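Local coordinates for protein putative gamma-glutamylcyclotransferase YkqA (Bacillus subtilis, PDB 2QIK) that is a putative gamma-glutamylcyclotransferase, probably releasing 5-oxoproline from gamma-glutamyl compounds, at residues L4-G9 with A94-M99; Q30-G35 with Y55-V60. One frame throughout, in Å; residues are numbered along the deposited sequence. Where two conformers were deposited one is given.

Contact 1: residues L4-G9 with A94-M99; sequences LLFVYG and ALIYFM
Phe6 N donates to Leu95 O over 2.8 Å and Leu95 N to Leu4 O over 2.9 Å, two nearly straight bonds that bracket Leu5 and join strand 3-7 to strand 90-98. Both strands run the same way, 40° apart, and beyond Phe6 they splay until a water takes over, donating to Phe6 O and accepting from Tyr97 N. This pairing brings together the outermost strands of an otherwise antiparallel five-stranded sheet with order 1-3-2-4-5, consistent with the small barrel of gamma-glutamylcyclotransferase-like folds. Tyr8, part of the substrate site by similarity, reaches across the gap. From CA, CB points at strand 94-98, and chi1 (57°) sets the ring across Ile96. CD2 meets Ile96 CD1 at 3.9 Å, CE2 meets Ile96 CG1 at 3.7 Å, CE2 and CZ flank Tyr97 O, and Tyr8 OH donates to that oxygen at 2.7 Å, in the ring plane. A phenylalanine here would probably leave Tyr97 O without this donor and the ring freer to shift within the site. Phe6 CD1 touches Ile96 CD1 edge-on at 3.6 Å, while Leu5 CD1 abuts the Tyr97 ring edge at CE2 (3.9 Å); Tyr97 OH is held by Asp72 of helix 65-74.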
ATOM      1  N   LEU A   4      12.668  -3.276  16.752  1.00  8.71           N
ATOM      2  CA  LEU A   4      11.980  -2.929  15.534  1.00  8.38           C
ATOM      3  C   LEU A   4      12.983  -2.733  14.422  1.00  7.74           C
ATOM      4  O   LEU A   4      14.031  -2.124  14.607  1.00  8.50           O
ATOM      5  CB  LEU A   4      11.088  -1.723  15.694  1.00  9.31           C
ATOM      6  CG  LEU A   4       9.976  -1.881  16.687  1.00 10.50           C
ATOM      7  CD1 LEU A   4       9.208  -0.529  16.788  1.00 15.52           C
ATOM      8  CD2 LEU A   4       8.999  -2.967  16.288  1.00 13.69           C
ATOM      9  N   LEU A   5      12.633  -3.241  13.249  1.00  7.24           N
ATOM     10  CA  LEU A   5      13.475  -3.240  12.061  1.00  7.64           C
ATOM     11  C   LEU A   5      12.660  -2.789  10.841  1.00  7.12           C
ATOM     12  O   LEU A   5      11.601  -3.371  10.579  1.00  7.80           O
ATOM     13  CB  LEU A   5      14.007  -4.648  11.813  1.00  7.72           C
ATOM     14  CG  LEU A   5      14.775  -4.824  10.491  1.00  7.75           C
ATOM     15  CD1 LEU A   5      16.069  -4.118  10.495  1.00 10.49           C
ATOM     16  CD2 LEU A   5      14.986  -6.304  10.225  1.00  9.19           C
ATOM     17  N   PHE A   6      13.128  -1.738  10.197  1.00  6.53           N
ATOM     18  CA  PHE A   6      12.503  -1.237   8.964  1.00  6.29           C
ATOM     19  C   PHE A   6      13.275  -1.768   7.780  1.00  6.50           C
ATOM     20  O   PHE A   6      14.486  -1.587   7.677  1.00  8.01           O
ATOM     21  CB  PHE A   6      12.537   0.312   8.976  1.00  6.25           C
ATOM     22  CG  PHE A   6      12.026   0.963   7.720  1.00  6.13           C
ATOM     23  CD1 PHE A   6      12.882   1.363   6.738  1.00  7.38           C
ATOM     24  CD2 PHE A   6      10.685   1.182   7.528  1.00  6.68           C
ATOM     25  CE1 PHE A   6      12.426   2.027   5.587  1.00  8.28           C
ATOM     26  CE2 PHE A   6      10.237   1.814   6.395  1.00  7.47           C
ATOM     27  CZ  PHE A   6      11.094   2.249   5.476  1.00  6.67           C
ATOM     28  N   VAL A   7      12.552  -2.459   6.881  1.00  6.81           N
ATOM     29  CA  VAL A   7      13.153  -3.025   5.696  0.50  6.11           C
ATOM     30  C   VAL A   7      12.510  -2.421   4.449  1.00  6.85           C
ATOM     31  O   VAL A   7      11.323  -2.186   4.386  1.00  7.31           O
ATOM     32  CB  VAL A   7      13.084  -4.587   5.570  0.50  7.18           C
ATOM     33  CG1 VAL A   7      14.004  -5.200   6.675  0.50  7.68           C
ATOM     34  CG2 VAL A   7      11.608  -5.082   5.645  0.50  3.88           C
ATOM     35  N   TYR A   8      13.360  -2.214   3.450  1.00  7.26           N
ATOM     36  CA  TYR A   8      12.974  -1.471   2.244  1.00  7.04           C
ATOM     37  C   TYR A   8      13.373  -2.156   0.933  1.00  7.24           C
ATOM     38  O   TYR A   8      12.989  -1.703  -0.134  1.00  8.29           O
ATOM     39  CB  TYR A   8      13.597  -0.047   2.264  1.00  7.92           C
ATOM     40  CG  TYR A   8      15.099  -0.060   2.385  1.00  7.15           C
ATOM     41  CD1 TYR A   8      15.882  -0.256   1.258  1.00  8.40           C
ATOM     42  CD2 TYR A   8      15.720   0.094   3.573  1.00  7.44           C
ATOM     43  CE1 TYR A   8      17.240  -0.327   1.330  1.00  9.13           C
ATOM     44  CE2 TYR A   8      17.087   0.023   3.668  1.00  8.71           C
ATOM     45  CZ  TYR A   8      17.857  -0.179   2.548  1.00  9.20           C
ATOM     46  OH  TYR A   8      19.249  -0.213   2.591  1.00 11.00           O
ATOM     47  N   GLY A   9      14.146  -3.231   1.035  1.00  6.40           N
ATOM     48  CA  GLY A   9      14.704  -3.831  -0.143  1.00  7.26           C
ATOM     49  C   GLY A   9      14.474  -5.329  -0.204  1.00  7.22           C
ATOM     50  O   GLY A   9      13.346  -5.808  -0.185  1.00  8.05           O
ATOM     51  N   ALA A  94      13.060   2.521  14.581  1.00  8.03           N
ATOM     52  CA  ALA A  94      13.476   1.221  14.046  1.00  7.21           C
ATOM     53  C   ALA A  94      14.868   1.259  13.496  1.00  6.67           C
ATOM     54  O   ALA A  94      15.330   2.264  13.008  1.00  8.65           O
ATOM     55  CB  ALA A  94      12.470   0.774  12.975  1.00  8.11           C
ATOM     56  N   LEU A  95      15.519   0.085  13.495  1.00  7.71           N
ATOM     57  CA  LEU A  95      16.783  -0.097  12.840  1.00  7.63           C
ATOM     58  C   LEU A  95      16.592  -0.084  11.335  1.00  7.01           C
ATOM     59  O   LEU A  95      15.571  -0.489  10.796  1.00  8.57           O
ATOM     60  CB  LEU A  95      17.304  -1.482  13.186  1.00  8.39           C
ATOM     61  CG  LEU A  95      17.816  -1.626  14.593  1.00 13.93           C
ATOM     62  CD1 LEU A  95      18.047  -3.114  14.945  1.00 14.78           C
ATOM     63  CD2 LEU A  95      19.152  -0.833  14.769  1.00 14.49           C
ATOM     64  N   ILE A  96      17.652   0.312  10.648  1.00  7.31           N
ATOM     65  CA  ILE A  96      17.674   0.289   9.163  1.00  7.35           C
ATOM     66  C   ILE A  96      19.111   0.020   8.748  1.00  8.48           C
ATOM     67  O   ILE A  96      20.033   0.564   9.360  1.00 10.40           O
ATOM     68  CB  ILE A  96      17.133   1.579   8.560  1.00  6.98           C
ATOM     69  CG1 ILE A  96      16.957   1.468   7.048  1.00  8.31           C
ATOM     70  CG2 ILE A  96      17.971   2.774   8.947  1.00  9.91           C
ATOM     71  CD1 ILE A  96      16.253   2.717   6.430  1.00  8.26           C
ATOM     72  N   TYR A  97      19.305  -0.804   7.708  1.00  8.99           N
ATOM     73  CA  TYR A  97      20.603  -1.097   7.141  1.00  9.29           C
ATOM     74  C   TYR A  97      20.834  -0.224   5.938  1.00  9.92           C
ATOM     75  O   TYR A  97      19.947   0.000   5.144  1.00 11.00           O
ATOM     76  CB  TYR A  97      20.693  -2.593   6.750  1.00 10.21           C
ATOM     77  CG  TYR A  97      20.833  -3.526   7.939  1.00 10.54           C
ATOM     78  CD1 TYR A  97      22.065  -3.999   8.330  1.00 12.68           C
ATOM     79  CD2 TYR A  97      19.737  -3.905   8.683  1.00 11.05           C
ATOM     80  CE1 TYR A  97      22.203  -4.854   9.443  1.00 13.94           C
ATOM     81  CE2 TYR A  97      19.859  -4.748   9.801  1.00 12.91           C
ATOM     82  CZ  TYR A  97      21.111  -5.178  10.188  1.00 13.47           C
ATOM     83  OH  TYR A  97      21.138  -6.027  11.253  1.00 16.12           O
ATOM     84  N   PHE A  98      22.084   0.162   5.738  1.00 11.35           N
ATOM     85  CA  PHE A  98      22.455   1.013   4.568  1.00 12.55           C
ATOM     86  C   PHE A  98      23.855   0.716   4.137  1.00 14.03           C
ATOM     87  O   PHE A  98      24.687   0.354   4.948  1.00 13.94           O
ATOM     88  CB  PHE A  98      22.281   2.538   4.923  1.00 14.20           C
ATOM     89  CG  PHE A  98      23.196   3.002   6.032  1.00 14.47           C
ATOM     90  CD1 PHE A  98      24.439   3.599   5.734  1.00 20.15           C
ATOM     91  CD2 PHE A  98      22.784   2.968   7.375  1.00 15.50           C
ATOM     92  CE1 PHE A  98      25.261   4.094   6.742  1.00 20.28           C
ATOM     93  CE2 PHE A  98      23.625   3.425   8.373  1.00 18.35           C
ATOM     94  CZ  PHE A  98      24.853   3.990   8.063  1.00 21.31           C
HETATM   95  N   MSE A  99      24.117   0.852   2.847  1.00 16.92           N
HETATM   96  CA  MSE A  99      25.515   0.791   2.372  1.00 25.19           C
HETATM   97  C   MSE A  99      25.884   2.206   1.931  1.00 24.59           C
HETATM   98  O   MSE A  99      25.189   2.743   1.017  1.00 28.31           O
HETATM   99  CB  MSE A  99      25.651  -0.150   1.165  1.00 27.39           C
HETATM  100  CG  MSE A  99      24.539  -0.380   0.115  1.00 32.57           C
HETATM  101 SE   MSE A  99      24.807  -0.907  -1.900  1.00 45.90          SE
HETATM  102  CE  MSE A  99      23.561  -2.417  -2.329  1.00 38.63           C
TER
HETATM  103  O   HOH W   1      17.002  -2.254   6.666  1.00  9.98           O

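Contact 2: residues Q30-G35 with Y55-V60; sequences QARTKG and YIYGEV
Arg32 lays its guanidinium flat on the ring of Tyr55, the planes 4° apart and Arg32 CZ 3.6 Å from the centroid of the Tyr55 ring. It is a cation-pi stack, with NH2 over the phenol end near Tyr55 CZ and Arg32 CD adding a CH-pi contact nearer the ring's root. Chi1 of 73° tucks Arg32 CG against both backbone neighbours, and the chain then runs extended to NE, alongside Tyr57. There NH1 donates in the guanidinium plane to Tyr57 OH at 3.0 Å, while Arg32 CD packs on Tyr57 CE2 at 3.5 Å. A salt bridge from NE to Glu86 holds the group further, so its rotation is probably well fixed. Beneath, strands 31-34 and 55-60 are antiparallel neighbours in the five-stranded sheet of the AIG2-like domain: Thr33 and Ile56 form a hydrogen-bonded pair, Thr33 N to Ile56 O at 2.9 Å and Ile56 N to Thr33 O at 2.8 Å, and Gly58 N donates to Ala31 O. The face of Ala31, Thr33 and Ile56 is tightly packed under Phe6 and mostly apolar, with Thr33 OG1 bonded to Phe84 O. Beside it, Ile56 CD1 packs on the backbone of Gly35, 3.5 Å from Gly35 C, and Ala31 CB meets Val60 CG2 at 3.8 Å. Toward solvent, the exposed Lys34, bent at chi3, runs obliquely past Tyr55 in looser van der Waals contact, its CE 3.8 Å from Tyr55 OH, and a water lies near Gly35 O and Tyr55 O.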
ATOM      1  N   GLN A  30       2.743  -1.110   6.053  1.00  6.92           N
ATOM      2  CA  GLN A  30       2.765   0.191   5.390  1.00  7.95           C
ATOM      3  C   GLN A  30       3.576   1.122   6.296  1.00  7.70           C
ATOM      4  O   GLN A  30       3.236   1.378   7.451  1.00  9.79           O
ATOM      5  CB  GLN A  30       1.378   0.764   5.185  1.00  7.88           C
ATOM      6  CG  GLN A  30       0.430  -0.205   4.425  1.00  7.00           C
ATOM      7  CD  GLN A  30       0.952  -0.685   3.099  1.00  7.39           C
ATOM      8  OE1 GLN A  30       1.757  -0.027   2.443  1.00  8.38           O
ATOM      9  NE2 GLN A  30       0.438  -1.870   2.661  1.00  8.64           N
ATOM     10  N   ALA A  31       4.713   1.596   5.835  1.00  7.10           N
ATOM     11  CA  ALA A  31       5.608   2.391   6.666  1.00  6.36           C
ATOM     12  C   ALA A  31       6.550   3.200   5.777  1.00  5.73           C
ATOM     13  O   ALA A  31       6.786   2.821   4.628  1.00  6.72           O
ATOM     14  CB  ALA A  31       6.422   1.506   7.597  1.00  6.98           C
ATOM     15  N   ARG A  32       7.089   4.274   6.313  1.00  5.84           N
ATOM     16  CA  ARG A  32       8.010   5.109   5.549  1.00  6.58           C
ATOM     17  C   ARG A  32       8.932   5.865   6.495  1.00  5.99           C
ATOM     18  O   ARG A  32       8.637   6.099   7.651  1.00  6.80           O
ATOM     19  CB  ARG A  32       7.260   6.101   4.601  1.00  7.36           C
ATOM     20  CG  ARG A  32       6.584   7.235   5.297  1.00  7.17           C
ATOM     21  CD  ARG A  32       5.802   8.094   4.343  1.00  8.43           C
ATOM     22  NE  ARG A  32       5.352   9.313   4.952  1.00  9.05           N
ATOM     23  CZ  ARG A  32       4.709  10.268   4.319  1.00  9.66           C
ATOM     24  NH1 ARG A  32       4.416  10.150   3.043  1.00 12.20           N
ATOM     25  NH2 ARG A  32       4.420  11.360   4.967  1.00 12.43           N
ATOM     26  N   THR A  33      10.030   6.319   5.915  1.00  6.04           N
ATOM     27  CA  THR A  33      10.952   7.233   6.598  1.00  7.22           C
ATOM     28  C   THR A  33      11.509   8.222   5.599  1.00  6.29           C
ATOM     29  O   THR A  33      11.740   7.893   4.450  1.00  7.54           O
ATOM     30  CB  THR A  33      12.030   6.453   7.326  1.00  7.59           C
ATOM     31  OG1 THR A  33      12.682   7.247   8.314  1.00 10.41           O
ATOM     32  CG2 THR A  33      13.057   5.813   6.453  1.00  9.80           C
ATOM     33  N   LYS A  34      11.776   9.441   6.036  1.00  8.33           N
ATOM     34  CA  LYS A  34      12.248  10.486   5.155  1.00  7.89           C
ATOM     35  C   LYS A  34      13.689  10.129   4.688  1.00  9.16           C
ATOM     36  O   LYS A  34      14.570   9.854   5.520  1.00 10.30           O
ATOM     37  CB  LYS A  34      12.224  11.853   5.824  1.00  8.70           C
ATOM     38  CG  LYS A  34      12.728  12.940   4.884  1.00 10.69           C
ATOM     39  CD  LYS A  34      12.295  14.340   5.274  1.00  9.83           C
ATOM     40  CE  LYS A  34      10.849  14.696   4.938  1.00 11.54           C
ATOM     41  NZ  LYS A  34      10.441  15.944   5.551  1.00 10.77           N
ATOM     42  N   GLY A  35      13.904  10.168   3.373  1.00  8.42           N
ATOM     43  CA  GLY A  35      15.148   9.770   2.786  1.00  8.89           C
ATOM     44  C   GLY A  35      14.981   9.392   1.362  1.00  8.42           C
ATOM     45  O   GLY A  35      13.897   9.517   0.825  1.00 10.49           O
ATOM     46  N   TYR A  55      10.349  10.295   0.675  1.00  8.35           N
ATOM     47  CA  TYR A  55      10.321   9.193   1.599  1.00  7.30           C
ATOM     48  C   TYR A  55      10.763   7.909   0.942  1.00  7.48           C
ATOM     49  O   TYR A  55      10.579   7.668  -0.256  1.00  9.36           O
ATOM     50  CB  TYR A  55       8.909   9.020   2.169  1.00  8.12           C
ATOM     51  CG  TYR A  55       8.458  10.185   2.960  1.00  8.96           C
ATOM     52  CD1 TYR A  55       7.819  11.239   2.320  1.00 10.92           C
ATOM     53  CD2 TYR A  55       8.723  10.284   4.302  1.00 10.94           C
ATOM     54  CE1 TYR A  55       7.428  12.303   2.999  1.00 14.50           C
ATOM     55  CE2 TYR A  55       8.267  11.470   5.016  1.00 12.30           C
ATOM     56  CZ  TYR A  55       7.645  12.451   4.254  1.00 14.23           C
ATOM     57  OH  TYR A  55       7.226  13.672   4.866  1.00 18.86           O
ATOM     58  N   ILE A  56      11.290   7.016   1.780  1.00  6.71           N
ATOM     59  CA  ILE A  56      11.548   5.588   1.500  1.00  6.98           C
ATOM     60  C   ILE A  56      10.414   4.803   2.145  1.00  6.02           C
ATOM     61  O   ILE A  56      10.119   4.979   3.322  1.00  7.54           O
ATOM     62  CB  ILE A  56      12.855   5.135   2.188  1.00  8.07           C
ATOM     63  CG1 ILE A  56      14.037   5.970   1.731  1.00 10.03           C
ATOM     64  CG2 ILE A  56      13.114   3.638   1.908  1.00  9.23           C
ATOM     65  CD1 ILE A  56      15.057   6.211   2.847  1.00 10.47           C
ATOM     66  N   TYR A  57       9.793   3.928   1.377  1.00  6.16           N
ATOM     67  CA  TYR A  57       8.705   3.082   1.822  1.00  6.39           C
ATOM     68  C   TYR A  57       9.228   1.680   2.190  1.00  6.13           C
ATOM     69  O   TYR A  57      10.205   1.210   1.615  1.00  7.70           O
ATOM     70  CB  TYR A  57       7.592   3.010   0.783  1.00  7.13           C
ATOM     71  CG  TYR A  57       6.895   4.327   0.694  1.00  7.06           C
ATOM     72  CD1 TYR A  57       7.319   5.358  -0.158  1.00  7.33           C
ATOM     73  CD2 TYR A  57       5.891   4.626   1.601  1.00  7.26           C
ATOM     74  CE1 TYR A  57       6.769   6.613  -0.126  1.00  7.70           C
ATOM     75  CE2 TYR A  57       5.304   5.874   1.622  1.00  7.30           C
ATOM     76  CZ  TYR A  57       5.747   6.883   0.771  1.00  7.60           C
ATOM     77  OH  TYR A  57       5.193   8.158   0.914  1.00  9.68           O
ATOM     78  N   GLY A  58       8.616   1.061   3.173  1.00  6.38           N
ATOM     79  CA  GLY A  58       9.030  -0.230   3.579  1.00  6.36           C
ATOM     80  C   GLY A  58       8.076  -0.823   4.603  1.00  6.66           C
ATOM     81  O   GLY A  58       6.904  -0.472   4.664  1.00  7.34           O
ATOM     82  N   GLU A  59       8.601  -1.766   5.398  1.00  7.59           N
ATOM     83  CA  GLU A  59       7.813  -2.569   6.315  1.00  7.81           C
ATOM     84  C   GLU A  59       8.558  -2.647   7.638  1.00  8.06           C
ATOM     85  O   GLU A  59       9.796  -2.569   7.644  1.00  8.29           O
ATOM     86  CB  GLU A  59       7.697  -4.008   5.759  1.00  8.51           C
ATOM     87  CG  GLU A  59       7.044  -4.081   4.387  1.00  9.07           C
ATOM     88  CD  GLU A  59       7.285  -5.350   3.621  1.00 10.91           C
ATOM     89  OE1 GLU A  59       7.185  -5.330   2.355  1.00 12.12           O
ATOM     90  OE2 GLU A  59       7.627  -6.377   4.148  1.00 14.95           O
ATOM     91  N   VAL A  60       7.803  -2.758   8.750  1.00  7.45           N
ATOM     92  CA  VAL A  60       8.409  -2.865  10.080  1.00  7.03           C
ATOM     93  C   VAL A  60       8.172  -4.246  10.638  1.00  6.32           C
ATOM     94  O   VAL A  60       7.037  -4.713  10.673  1.00  7.67           O
ATOM     95  CB  VAL A  60       7.865  -1.825  11.023  1.00  7.18           C
ATOM     96  CG1 VAL A  60       8.447  -1.955  12.429  1.00  9.03           C
ATOM     97  CG2 VAL A  60       8.061  -0.391  10.495  1.00  8.80           C
TER
HETATM   98  O   HOH W   2      12.276   9.409  -1.938  1.00 23.98           O

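Both contacts are largely buried and belong to one five-stranded sheet, but contact 1 joins its outermost strands whereas contact 2 pairs inner neighbours. Contact 2 is nested in the chain between the segments of contact 1, and their centres lie about 9 Å apart. Strand 3-7 connects them: Val7 N probably bonds to Glu59 O at 2.9 Å, and Phe6 CZ packs 3.6 Å from Gly58 N. Contact 1 depends on sparse polar links between diverging strands; contact 2 has antiparallel pairing centred on Thr33 and Ile56, and a face where the partly exposed, Glu86-paired Arg32 lies among tyrosines. Contact 1 holds part of the probable substrate site, and contact 2 adjoins it through Ile56, which packs on Tyr8.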